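Isoaspartyl dipeptidase (Fervidobacterium islandicum, PDB 7CDH) is a zinc-binding metallopeptidase of the amidohydrolase family that probably cleaves beta-aspartyl (isoaspartyl) dipeptides, consistent with a role in protein repair. Local coordinates at residues A[111-116]-A[121-126]; A[86-91]-A[305-310]; A[135-140]-A[146-151]; A[125-130]-A[142-147]. One frame throughout, in Å; residues are numbered along the deposited sequence. Where two conformers were deposited one is given.

All four contacts are buried, but their depth differs: contact 2 lies about 10 Å from the chain centre, contact 1 about 13 Å, and contacts 4 and 3 about 17 and 20 Å (centre to centre). Contacts 1 and 4 share strand 122-127, one pairing it with the helix before it and the other with the helix after it. Contacts 3 and 4 share helix 141-147. Contacts 1, 3 and 4 all have neighbouring subunits beside them, whereas no other chain touches contact 2. The chemistry follows: contact 1 mixes apolar packing with two hydrogen bonds, contact 2 packs small side chains and bridges two backbone carbonyls through a water, contact 3 is apolar round one ring, and contact 4 rests on a carboxylate.

Contact 1 of 4, residues A[111-116]-A[121-126]; sequences AKAKSL and LNTFIY
This is helix-on-strand packing between the barrel wall and its outer helical layer: Ala113 and Leu116 of helix 106-118 face Thr123 and Ile125 of strand 122-127 and Leu121 just before it. The two short segments run nearly antiparallel, at 167°, with their axes 7.5 Å apart at closest approach. Thr123 sits at the middle and uses both branches. With chi1 at 62° its hydroxyl lies between the backbone N and the carbonyl carbon and donates to the helix, OG1 to Ala113 O at 2.8 Å, arriving from above the carbonyl plane. The same OG1 is also hydrogen-bonded to Lys150 NZ, so it is gripped twice in a buried place. The methyl, set beside the backbone N, also faces the helix, CG2 meeting Leu116 CB at 3.7 Å. Apolar contacts flank this centre: Ile125 CG2 touches Ala113 CB at 3.5 Å on one side, and Leu121 CD2 lies 3.9 Å from Leu116 CB on the other. Leu121 N also donates to Leu116 O (3.1 Å, 148° at the hydrogen), closing the tight return from helix to strand. Ile82 of helix 82-86 packs on both leucines. The helix thus returns the chain to a strand parallel to 90-95, the beta-alpha-beta crossover from which a TIM barrel is built.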
loop_
_atom_site.group_PDB
_atom_site.type_symbol
_atom_site.label_atom_id
_atom_site.label_comp_id
_atom_site.label_asym_id
_atom_site.label_seq_id
_atom_site.Cartn_x
_atom_site.Cartn_y
_atom_site.Cartn_z
ATOM N N ALA A 111 22.709 -11.906 -5.127
ATOM C CA ALA A 111 24.007 -11.584 -4.486
ATOM C C ALA A 111 24.941 -12.793 -4.654
ATOM O O ALA A 111 26.079 -12.581 -5.083
ATOM C CB ALA A 111 23.830 -11.205 -3.026
ATOM N N LYS A 112 24.469 -13.996 -4.313
ATOM C CA LYS A 112 25.206 -15.271 -4.512
ATOM C C LYS A 112 25.584 -15.450 -5.987
ATOM O O LYS A 112 26.775 -15.682 -6.244
ATOM C CB LYS A 112 24.391 -16.472 -4.052
ATOM C CG LYS A 112 25.113 -17.805 -4.168
ATOM C CD LYS A 112 26.508 -17.791 -3.596
ATOM C CE LYS A 112 26.956 -19.166 -3.150
ATOM N NZ LYS A 112 28.373 -19.169 -2.710
ATOM N N ALA A 113 24.644 -15.255 -6.918
ATOM C CA ALA A 113 24.927 -15.345 -8.370
ATOM C C ALA A 113 26.046 -14.364 -8.750
ATOM O O ALA A 113 26.875 -14.699 -9.627
ATOM C CB ALA A 113 23.692 -15.132 -9.209
ATOM N N LYS A 114 26.084 -13.202 -8.125
ATOM C CA LYS A 114 27.097 -12.155 -8.449
ATOM C C LYS A 114 28.456 -12.553 -7.882
ATOM O O LYS A 114 29.473 -12.254 -8.554
ATOM C CB LYS A 114 26.735 -10.787 -7.874
ATOM C CG LYS A 114 25.703 -10.044 -8.694
ATOM C CD LYS A 114 26.284 -9.583 -9.965
ATOM C CE LYS A 114 25.456 -8.558 -10.682
ATOM N NZ LYS A 114 26.343 -7.562 -11.321
ATOM N N SER A 115 28.487 -13.194 -6.713
ATOM C CA SER A 115 29.784 -13.545 -6.107
ATOM C C SER A 115 30.375 -14.771 -6.828
ATOM O O SER A 115 31.610 -14.774 -7.038
ATOM C CB SER A 115 29.715 -13.704 -4.617
ATOM O OG SER A 115 28.954 -14.814 -4.276
ATOM N N LEU A 116 29.561 -15.774 -7.168
ATOM C CA LEU A 116 30.013 -16.880 -8.044
ATOM C C LEU A 116 30.585 -16.271 -9.328
ATOM O O LEU A 116 31.644 -16.680 -9.731
ATOM C CB LEU A 116 28.858 -17.833 -8.328
ATOM C CG LEU A 116 28.359 -18.608 -7.114
ATOM C CD1 LEU A 116 27.132 -19.441 -7.455
ATOM C CD2 LEU A 116 29.442 -19.493 -6.574
ATOM N N LEU A 121 32.824 -17.936 -12.346
ATOM C CA LEU A 121 31.666 -18.715 -12.860
ATOM C C LEU A 121 30.785 -17.810 -13.739
ATOM O O LEU A 121 31.025 -16.604 -13.795
ATOM C CB LEU A 121 30.926 -19.256 -11.646
ATOM C CG LEU A 121 30.304 -20.626 -11.799
ATOM C CD1 LEU A 121 31.369 -21.660 -12.118
ATOM C CD2 LEU A 121 29.532 -20.991 -10.537
ATOM N N ASN A 122 29.866 -18.396 -14.503
ATOM C CA ASN A 122 28.826 -17.695 -15.306
ATOM C C ASN A 122 27.510 -18.086 -14.662
ATOM O O ASN A 122 27.337 -19.336 -14.414
ATOM C CB ASN A 122 28.771 -18.153 -16.769
ATOM C CG ASN A 122 30.125 -18.112 -17.446
ATOM O OD1 ASN A 122 30.514 -17.084 -18.012
ATOM N ND2 ASN A 122 30.836 -19.222 -17.387
ATOM N N THR A 123 26.665 -17.106 -14.339
ATOM C CA THR A 123 25.461 -17.338 -13.500
ATOM C C THR A 123 24.264 -16.603 -14.080
ATOM O O THR A 123 24.430 -15.460 -14.545
ATOM C CB THR A 123 25.672 -16.830 -12.072
ATOM O OG1 THR A 123 25.905 -15.415 -12.146
ATOM C CG2 THR A 123 26.855 -17.497 -11.440
ATOM N N PHE A 124 23.099 -17.223 -13.953
ATOM C CA PHE A 124 21.791 -16.620 -14.265
ATOM C C PHE A 124 20.854 -17.100 -13.177
ATOM O O PHE A 124 21.153 -18.094 -12.497
ATOM C CB PHE A 124 21.304 -16.997 -15.666
ATOM C CG PHE A 124 22.338 -16.728 -16.727
ATOM C CD1 PHE A 124 23.315 -17.659 -17.004
ATOM C CD2 PHE A 124 22.397 -15.498 -17.364
ATOM C CE1 PHE A 124 24.341 -17.366 -17.889
ATOM C CE2 PHE A 124 23.366 -15.240 -18.320
ATOM C CZ PHE A 124 24.351 -16.163 -18.562
ATOM N N ILE A 125 19.746 -16.401 -13.005
ATOM C CA ILE A 125 18.798 -16.790 -11.940
ATOM C C ILE A 125 17.408 -16.780 -12.552
ATOM O O ILE A 125 17.203 -16.112 -13.549
ATOM C CB ILE A 125 18.955 -15.858 -10.721
ATOM C CG1 ILE A 125 18.540 -14.422 -11.020
ATOM C CG2 ILE A 125 20.391 -15.899 -10.211
ATOM C CD1 ILE A 125 18.413 -13.580 -9.795
ATOM N N TYR A 126 16.512 -17.504 -11.925
ATOM C CA TYR A 126 15.059 -17.304 -12.013
ATOM C C TYR A 126 14.612 -16.332 -10.923
ATOM O O TYR A 126 15.239 -16.245 -9.870
ATOM C CB TYR A 126 14.363 -18.641 -11.791
ATOM C CG TYR A 126 14.660 -19.710 -12.808
ATOM C CD1 TYR A 126 13.910 -19.808 -13.953
ATOM C CD2 TYR A 126 15.624 -20.670 -12.595
ATOM C CE1 TYR A 126 14.115 -20.826 -14.868
ATOM C CE2 TYR A 126 15.845 -21.695 -13.492
ATOM C CZ TYR A 126 15.081 -21.774 -14.631
ATOM O OH TYR A 126 15.245 -22.762 -15.539
#

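Contact 2 of 4, residues A[86-91]-A[305-310]; sequences IRSGVT and GSVSAV
Ser88, Val90 and Val307 bury most of the surface here, and Ser88 is the centre of it. Its CB packs against the backbone of Ser308, 3.6 Å from Ser308 CA, where the two segments come closest (4.7 Å from CA of Ser88 to CA of Ser308). The hydroxyl lies against CA and CB of Ser308 but bonds back to its own helix: chi1 of -68° holds OG beside the backbone N, and it is hydrogen-bonded to Asp84 O in the preceding turn. Val307 presents a methyl to the serine, CG2 to Ser88 CB at 4.2 Å, and its CB stands 4.3 Å from CG2 of Val90, a loose apolar contact. Both valines also touch Asp59 of strand 51-59, which places them beside the neighbouring strand of the barrel. No direct hydrogen bond crosses the contact; a water donates to the carbonyls of both segments instead, 2.7 Å from its oxygen to Val307 O, and also to Ser88 O. Gly89, with phi of 77°, ends helix 82-86 and turns the chain into strand 90-95. The arrangement is a Schellman motif feeding a strand of the TIM barrel, packed on the approach to helix 309-318.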
loop_
_atom_site.group_PDB
_atom_site.type_symbol
_atom_site.label_atom_id
_atom_site.label_comp_id
_atom_site.label_asym_id
_atom_site.label_seq_id
_atom_site.Cartn_x
_atom_site.Cartn_y
_atom_site.Cartn_z
ATOM N N ILE A 86 33.942 -26.028 -9.947
ATOM C CA ILE A 86 35.224 -26.119 -10.685
ATOM C C ILE A 86 35.615 -27.599 -10.814
ATOM O O ILE A 86 35.863 -28.065 -11.941
ATOM C CB ILE A 86 36.284 -25.242 -9.994
ATOM C CG1 ILE A 86 35.850 -23.771 -9.975
ATOM C CG2 ILE A 86 37.643 -25.399 -10.666
ATOM C CD1 ILE A 86 36.748 -22.850 -9.162
ATOM N N ARG A 87 35.618 -28.356 -9.721
ATOM C CA ARG A 87 36.142 -29.747 -9.760
ATOM C C ARG A 87 35.042 -30.697 -10.268
ATOM O O ARG A 87 35.307 -31.908 -10.355
ATOM C CB ARG A 87 36.779 -30.114 -8.414
ATOM C CG ARG A 87 35.904 -30.884 -7.437
ATOM C CD ARG A 87 36.579 -31.108 -6.084
ATOM N NE ARG A 87 38.009 -30.784 -6.100
ATOM C CZ ARG A 87 38.596 -29.814 -5.399
ATOM N NH1 ARG A 87 39.901 -29.626 -5.515
ATOM N NH2 ARG A 87 37.897 -29.051 -4.573
ATOM N N SER A 88 33.862 -30.187 -10.627
ATOM C CA SER A 88 32.794 -30.989 -11.274
ATOM C C SER A 88 32.578 -30.558 -12.742
ATOM O O SER A 88 31.648 -31.083 -13.362
ATOM C CB SER A 88 31.537 -30.918 -10.445
ATOM O OG SER A 88 31.716 -31.590 -9.194
ATOM N N GLY A 89 33.391 -29.631 -13.270
ATOM C CA GLY A 89 33.364 -29.213 -14.681
ATOM C C GLY A 89 32.218 -28.282 -15.044
ATOM O O GLY A 89 32.073 -27.985 -16.227
ATOM N N VAL A 90 31.448 -27.792 -14.072
ATOM C CA VAL A 90 30.309 -26.855 -14.297
ATOM C C VAL A 90 30.822 -25.416 -14.332
ATOM O O VAL A 90 31.306 -24.945 -13.307
ATOM C CB VAL A 90 29.262 -27.056 -13.199
ATOM C CG1 VAL A 90 28.138 -26.046 -13.335
ATOM C CG2 VAL A 90 28.736 -28.490 -13.230
ATOM N N THR A 91 30.731 -24.753 -15.479
ATOM C CA THR A 91 31.215 -23.367 -15.687
ATOM C C THR A 91 30.017 -22.407 -15.773
ATOM O O THR A 91 30.209 -21.195 -15.808
ATOM C CB THR A 91 32.092 -23.271 -16.953
ATOM O OG1 THR A 91 31.435 -23.854 -18.081
ATOM C CG2 THR A 91 33.429 -23.945 -16.777
ATOM N N GLY A 305 21.596 -32.605 -3.262
ATOM C CA GLY A 305 22.153 -32.513 -4.621
ATOM C C GLY A 305 23.606 -32.036 -4.602
ATOM O O GLY A 305 23.905 -31.083 -3.879
ATOM N N SER A 306 24.477 -32.653 -5.418
ATOM C CA SER A 306 25.833 -32.151 -5.767
ATOM C C SER A 306 25.873 -31.806 -7.260
ATOM O O SER A 306 25.300 -32.557 -8.029
ATOM C CB SER A 306 26.920 -33.138 -5.400
ATOM O OG SER A 306 28.211 -32.512 -5.506
ATOM N N VAL A 307 26.516 -30.702 -7.623
ATOM C CA VAL A 307 26.784 -30.334 -9.033
ATOM C C VAL A 307 27.702 -31.405 -9.665
ATOM O O VAL A 307 27.720 -31.493 -10.916
ATOM C CB VAL A 307 27.367 -28.918 -9.181
ATOM C CG1 VAL A 307 26.354 -27.867 -8.795
ATOM C CG2 VAL A 307 28.641 -28.745 -8.389
ATOM N N SER A 308 28.414 -32.197 -8.853
ATOM C CA SER A 308 29.203 -33.373 -9.313
ATOM C C SER A 308 28.292 -34.367 -10.066
ATOM O O SER A 308 28.795 -35.101 -10.961
ATOM C CB SER A 308 29.957 -34.030 -8.172
ATOM O OG SER A 308 29.100 -34.853 -7.389
ATOM N N ALA A 309 26.990 -34.355 -9.796
ATOM C CA ALA A 309 26.059 -35.265 -10.482
ATOM C C ALA A 309 26.134 -35.108 -12.013
ATOM O O ALA A 309 25.761 -36.059 -12.706
ATOM C CB ALA A 309 24.660 -35.041 -9.995
ATOM N N VAL A 310 26.566 -33.974 -12.549
ATOM C CA VAL A 310 26.389 -33.731 -14.000
ATOM C C VAL A 310 27.418 -34.583 -14.765
ATOM O O VAL A 310 27.034 -35.333 -15.696
ATOM C CB VAL A 310 26.476 -32.239 -14.347
ATOM C CG1 VAL A 310 26.725 -32.043 -15.834
ATOM C CG2 VAL A 310 25.201 -31.512 -13.927
HETATM O O HOH W 1 29.524 -32.289 -12.792
#

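Contact 3 of 4, residues A[135-140]-A[146-151]; sequences VTFTGS and VLIDKV
The Phe137 ring is the flat group of this contact, and the terminal methyl of Ile148 lies over one of its faces. That methyl sits above the root of the ring rather than its far end: Ile148 CD1 is 3.4 Å from Phe137 CG but 4.1 Å from Phe137 CE1. The isoleucine reaches it through an extended chain, CD1 anti along the CG1 branch (chi2 162°), and the two side chains cross obliquely. Val151 approaches the ring at a slant, its CG2 3.8 Å from Phe137 CE1, and the two side chains pass each other heading opposite ways. Thr138 brings its methyl CG2 to CD1 of both Leu147 and Ile148, 4.5 Å from each, while its hydroxyl bonds to Asp144 OD1. Backbones stay well apart, 8.8 Å between the CA atoms of Phe137 and Ile148, so side chains alone make the contact. Each segment is shaped by its own turn: an ST motif in which Gly139 N donates to Thr136 OG1 (2.8 Å), and a type I turn closed by Val151 N to Ile148 O (3.0 Å). Ser140 then caps the start of helix 141-147. Ile125 and Thr127 also touch the phenylalanine, as does Leu106, so the ring sits between strand 122-127, helix 106-118, the turn leaving helix 141-147 and Leu147 of a neighbouring subunit.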
loop_
_atom_site.group_PDB
_atom_site.type_symbol
_atom_site.label_atom_id
_atom_site.label_comp_id
_atom_site.label_asym_id
_atom_site.label_seq_id
_atom_site.Cartn_x
_atom_site.Cartn_y
_atom_site.Cartn_z
ATOM N N VAL A 135 7.061 -14.980 -5.742
ATOM C CA VAL A 135 7.863 -13.895 -5.114
ATOM C C VAL A 135 8.567 -13.172 -6.260
ATOM O O VAL A 135 8.886 -13.829 -7.260
ATOM C CB VAL A 135 8.910 -14.440 -4.119
ATOM C CG1 VAL A 135 8.270 -15.002 -2.871
ATOM C CG2 VAL A 135 9.850 -15.488 -4.776
ATOM N N THR A 136 8.830 -11.880 -6.104
ATOM C CA THR A 136 9.418 -11.040 -7.168
ATOM C C THR A 136 10.381 -10.077 -6.487
ATOM O O THR A 136 10.277 -9.949 -5.286
ATOM C CB THR A 136 8.326 -10.366 -8.013
ATOM O OG1 THR A 136 7.716 -9.336 -7.237
ATOM C CG2 THR A 136 7.256 -11.332 -8.469
ATOM N N PHE A 137 11.334 -9.536 -7.237
ATOM C CA PHE A 137 12.236 -8.458 -6.797
ATOM C C PHE A 137 11.509 -7.114 -6.758
ATOM O O PHE A 137 11.851 -6.317 -5.919
ATOM C CB PHE A 137 13.391 -8.313 -7.781
ATOM C CG PHE A 137 14.380 -9.439 -7.783
ATOM C CD1 PHE A 137 14.226 -10.524 -8.635
ATOM C CD2 PHE A 137 15.476 -9.406 -6.948
ATOM C CE1 PHE A 137 15.161 -11.553 -8.661
ATOM C CE2 PHE A 137 16.418 -10.423 -6.992
ATOM C CZ PHE A 137 16.283 -11.486 -7.861
ATOM N N THR A 138 10.573 -6.877 -7.687
ATOM C CA THR A 138 10.034 -5.538 -8.061
ATOM C C THR A 138 8.502 -5.533 -8.077
ATOM O O THR A 138 7.948 -4.547 -8.510
ATOM C CB THR A 138 10.497 -5.117 -9.464
ATOM O OG1 THR A 138 9.797 -6.028 -10.317
ATOM C CG2 THR A 138 11.995 -5.176 -9.709
ATOM N N GLY A 139 7.819 -6.611 -7.711
ATOM C CA GLY A 139 6.344 -6.627 -7.701
ATOM C C GLY A 139 5.718 -7.276 -8.913
ATOM O O GLY A 139 4.482 -7.548 -8.871
ATOM N N SER A 140 6.467 -7.523 -9.982
ATOM C CA SER A 140 5.933 -8.337 -11.110
ATOM C C SER A 140 7.064 -9.137 -11.746
ATOM O O SER A 140 8.198 -8.608 -11.839
ATOM C CB SER A 140 5.152 -7.491 -12.129
ATOM O OG SER A 140 5.978 -6.740 -13.027
ATOM N N VAL A 146 12.715 -7.760 -17.145
ATOM C CA VAL A 146 13.105 -6.602 -18.000
ATOM C C VAL A 146 14.247 -5.863 -17.286
ATOM O O VAL A 146 15.272 -5.643 -17.941
ATOM C CB VAL A 146 11.879 -5.747 -18.379
ATOM C CG1 VAL A 146 12.222 -4.439 -19.076
ATOM C CG2 VAL A 146 10.926 -6.526 -19.254
ATOM N N LEU A 147 14.174 -5.665 -15.966
ATOM C CA LEU A 147 15.073 -4.714 -15.247
ATOM C C LEU A 147 16.363 -5.365 -14.720
ATOM O O LEU A 147 17.332 -4.631 -14.491
ATOM C CB LEU A 147 14.316 -4.072 -14.081
ATOM C CG LEU A 147 13.156 -3.156 -14.458
ATOM C CD1 LEU A 147 12.649 -2.458 -13.204
ATOM C CD2 LEU A 147 13.555 -2.133 -15.507
ATOM N N ILE A 148 16.369 -6.657 -14.435
ATOM C CA ILE A 148 17.508 -7.388 -13.796
ATOM C C ILE A 148 18.195 -8.318 -14.808
ATOM O O ILE A 148 17.628 -9.357 -15.155
ATOM C CB ILE A 148 16.949 -8.169 -12.605
ATOM C CG1 ILE A 148 16.271 -7.227 -11.616
ATOM C CG2 ILE A 148 18.035 -8.981 -11.953
ATOM C CD1 ILE A 148 15.365 -7.942 -10.679
ATOM N N ASP A 149 19.393 -7.955 -15.246
ATOM C CA ASP A 149 20.178 -8.683 -16.276
ATOM C C ASP A 149 20.091 -10.197 -16.034
ATOM O O ASP A 149 19.644 -10.889 -16.934
ATOM C CB ASP A 149 21.583 -8.079 -16.408
ATOM C CG ASP A 149 21.670 -7.037 -17.530
ATOM O OD1 ASP A 149 20.984 -7.240 -18.567
ATOM O OD2 ASP A 149 22.398 -6.010 -17.376
ATOM N N LYS A 150 20.415 -10.702 -14.851
ATOM C CA LYS A 150 20.601 -12.161 -14.659
ATOM C C LYS A 150 19.268 -12.924 -14.668
ATOM O O LYS A 150 19.325 -14.155 -14.779
ATOM C CB LYS A 150 21.369 -12.430 -13.364
ATOM C CG LYS A 150 22.870 -12.172 -13.459
ATOM C CD LYS A 150 23.646 -12.747 -12.304
ATOM C CE LYS A 150 25.091 -12.323 -12.311
ATOM N NZ LYS A 150 25.806 -12.880 -13.477
ATOM N N VAL A 151 18.114 -12.281 -14.458
ATOM C CA VAL A 151 16.820 -13.031 -14.398
ATOM C C VAL A 151 16.491 -13.563 -15.811
ATOM O O VAL A 151 16.401 -12.734 -16.755
ATOM C CB VAL A 151 15.703 -12.146 -13.832
ATOM C CG1 VAL A 151 14.344 -12.800 -13.958
ATOM C CG2 VAL A 151 15.978 -11.775 -12.393
#

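Contact 4 of 4, residues A[125-130]-A[142-147]; sequences IYTGSY and MRDIVL
Strand 122-127 and helix 141-147 approach here at a single point, Thr127 and Asp144, whose CA atoms stand 7.0 Å apart. They are successive elements of a beta-alpha-beta unit of the TIM barrel, completed by strand 151-159. One residue from each side does all the touching, and the buried area is small, 88 Å² summed over both segments. The two side chains cross at about a right angle. Thr127 has its hydroxyl opposite the backbone N (chi1 -179°), which directs OG1 at the carboxylate, while its methyl packs alongside, CG2 4.0 Å from Asp144 CB. Both residues are buried, and the carboxylate is well supplied with donors: Phe137 N, in the loop before the helix, also gives its hydrogen to OD2, and the hydroxyl of Thr138 pairs with OD1. So many donors would probably favour the charged form of Asp144 and fix the rotation of its carboxylate, tying strand, loop and helix together. Farther along the strand's exit, Tyr130 meets the ring of His195 and the side chain of Glu156, both zinc ligands, whereas the residue before Asp144 on the helix, Arg143, reaches outward to a salt bridge with Glu107 of a neighbouring subunit. The bond between the two segments runs from Thr127 OG1 to Asp144 OD2, 2.8 Å long, and enters on the anti lone pair of OD2, the one turned away from OD1.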
loop_
_atom_site.group_PDB
_atom_site.type_symbol
_atom_site.label_atom_id
_atom_site.label_comp_id
_atom_site.label_asym_id
_atom_site.label_seq_id
_atom_site.Cartn_x
_atom_site.Cartn_y
_atom_site.Cartn_z
ATOM N N ILE A 125 19.746 -16.401 -13.005
ATOM C CA ILE A 125 18.798 -16.790 -11.940
ATOM C C ILE A 125 17.408 -16.780 -12.552
ATOM O O ILE A 125 17.203 -16.112 -13.549
ATOM C CB ILE A 125 18.955 -15.858 -10.721
ATOM C CG1 ILE A 125 18.540 -14.422 -11.020
ATOM C CG2 ILE A 125 20.391 -15.899 -10.211
ATOM C CD1 ILE A 125 18.413 -13.580 -9.795
ATOM N N TYR A 126 16.512 -17.504 -11.925
ATOM C CA TYR A 126 15.059 -17.304 -12.013
ATOM C C TYR A 126 14.612 -16.332 -10.923
ATOM O O TYR A 126 15.239 -16.245 -9.870
ATOM C CB TYR A 126 14.363 -18.641 -11.791
ATOM C CG TYR A 126 14.660 -19.710 -12.808
ATOM C CD1 TYR A 126 13.910 -19.808 -13.953
ATOM C CD2 TYR A 126 15.624 -20.670 -12.595
ATOM C CE1 TYR A 126 14.115 -20.826 -14.868
ATOM C CE2 TYR A 126 15.845 -21.695 -13.492
ATOM C CZ TYR A 126 15.081 -21.774 -14.631
ATOM O OH TYR A 126 15.245 -22.762 -15.539
ATOM N N THR A 127 13.497 -15.671 -11.173
ATOM C CA THR A 127 12.660 -15.010 -10.159
ATOM C C THR A 127 11.611 -16.026 -9.754
ATOM O O THR A 127 11.615 -17.126 -10.326
ATOM C CB THR A 127 12.077 -13.693 -10.657
ATOM O OG1 THR A 127 11.366 -13.272 -9.505
ATOM C CG2 THR A 127 11.143 -13.803 -11.843
ATOM N N GLY A 128 10.773 -15.701 -8.780
ATOM C CA GLY A 128 9.788 -16.663 -8.241
ATOM C C GLY A 128 10.429 -17.756 -7.415
ATOM O O GLY A 128 11.636 -17.665 -7.113
ATOM N N SER A 129 9.632 -18.781 -7.095
ATOM C CA SER A 129 9.964 -19.980 -6.285
ATOM C C SER A 129 8.836 -20.991 -6.542
ATOM O O SER A 129 8.046 -20.749 -7.495
ATOM C CB SER A 129 10.094 -19.633 -4.794
ATOM O OG SER A 129 8.825 -19.261 -4.197
ATOM N N TYR A 130 8.723 -22.041 -5.723
ATOM C CA TYR A 130 7.672 -23.070 -5.868
ATOM C C TYR A 130 6.305 -22.399 -5.908
ATOM O O TYR A 130 5.478 -22.776 -6.720
ATOM C CB TYR A 130 7.643 -24.057 -4.706
ATOM C CG TYR A 130 8.456 -25.319 -4.847
ATOM C CD1 TYR A 130 9.661 -25.374 -5.537
ATOM C CD2 TYR A 130 8.026 -26.477 -4.205
ATOM C CE1 TYR A 130 10.410 -26.544 -5.608
ATOM C CE2 TYR A 130 8.743 -27.661 -4.294
ATOM C CZ TYR A 130 9.945 -27.692 -4.980
ATOM O OH TYR A 130 10.636 -28.880 -4.998
ATOM N N MET A 142 7.346 -9.748 -14.769
ATOM C CA MET A 142 7.659 -9.127 -16.068
ATOM C C MET A 142 8.673 -8.008 -15.833
ATOM O O MET A 142 9.615 -7.914 -16.621
ATOM C CB MET A 142 6.414 -8.593 -16.750
ATOM C CG MET A 142 6.715 -8.071 -18.116
ATOM S SD MET A 142 5.293 -7.327 -18.943
ATOM C CE MET A 142 4.305 -8.773 -19.319
ATOM N N ARG A 143 8.488 -7.183 -14.794
ATOM C CA ARG A 143 9.471 -6.133 -14.444
ATOM C C ARG A 143 10.799 -6.767 -14.025
ATOM O O ARG A 143 11.820 -6.189 -14.386
ATOM C CB ARG A 143 8.993 -5.225 -13.318
ATOM C CG ARG A 143 7.892 -4.282 -13.740
ATOM C CD ARG A 143 7.372 -3.563 -12.501
ATOM N NE ARG A 143 8.419 -2.670 -12.079
ATOM C CZ ARG A 143 8.604 -1.484 -12.631
ATOM N NH1 ARG A 143 7.787 -1.109 -13.615
ATOM N NH2 ARG A 143 9.617 -0.715 -12.216
ATOM N N ASP A 144 10.778 -7.905 -13.323
ATOM C CA ASP A 144 12.005 -8.612 -12.869
ATOM C C ASP A 144 12.883 -8.955 -14.075
ATOM O O ASP A 144 14.066 -8.576 -14.090
ATOM C CB ASP A 144 11.681 -9.840 -12.041
ATOM C CG ASP A 144 11.165 -9.566 -10.644
ATOM O OD1 ASP A 144 11.014 -8.369 -10.284
ATOM O OD2 ASP A 144 10.929 -10.583 -9.905
ATOM N N ILE A 145 12.310 -9.586 -15.087
ATOM C CA ILE A 145 13.090 -10.049 -16.266
ATOM C C ILE A 145 13.474 -8.840 -17.121
ATOM O O ILE A 145 14.515 -8.857 -17.702
ATOM C CB ILE A 145 12.334 -11.143 -17.032
ATOM C CG1 ILE A 145 13.243 -11.806 -18.074
ATOM C CG2 ILE A 145 11.046 -10.598 -17.625
ATOM C CD1 ILE A 145 12.707 -13.124 -18.641
ATOM N N VAL A 146 12.715 -7.760 -17.145
ATOM C CA VAL A 146 13.105 -6.602 -18.000
ATOM C C VAL A 146 14.247 -5.863 -17.286
ATOM O O VAL A 146 15.272 -5.643 -17.941
ATOM C CB VAL A 146 11.879 -5.747 -18.379
ATOM C CG1 VAL A 146 12.222 -4.439 -19.076
ATOM C CG2 VAL A 146 10.926 -6.526 -19.254
ATOM N N LEU A 147 14.174 -5.665 -15.966
ATOM C CA LEU A 147 15.073 -4.714 -15.247
ATOM C C LEU A 147 16.363 -5.365 -14.720
ATOM O O LEU A 147 17.332 -4.631 -14.491
ATOM C CB LEU A 147 14.316 -4.072 -14.081
ATOM C CG LEU A 147 13.156 -3.156 -14.458
ATOM C CD1 LEU A 147 12.649 -2.458 -13.204
ATOM C CD2 LEU A 147 13.555 -2.133 -15.507
#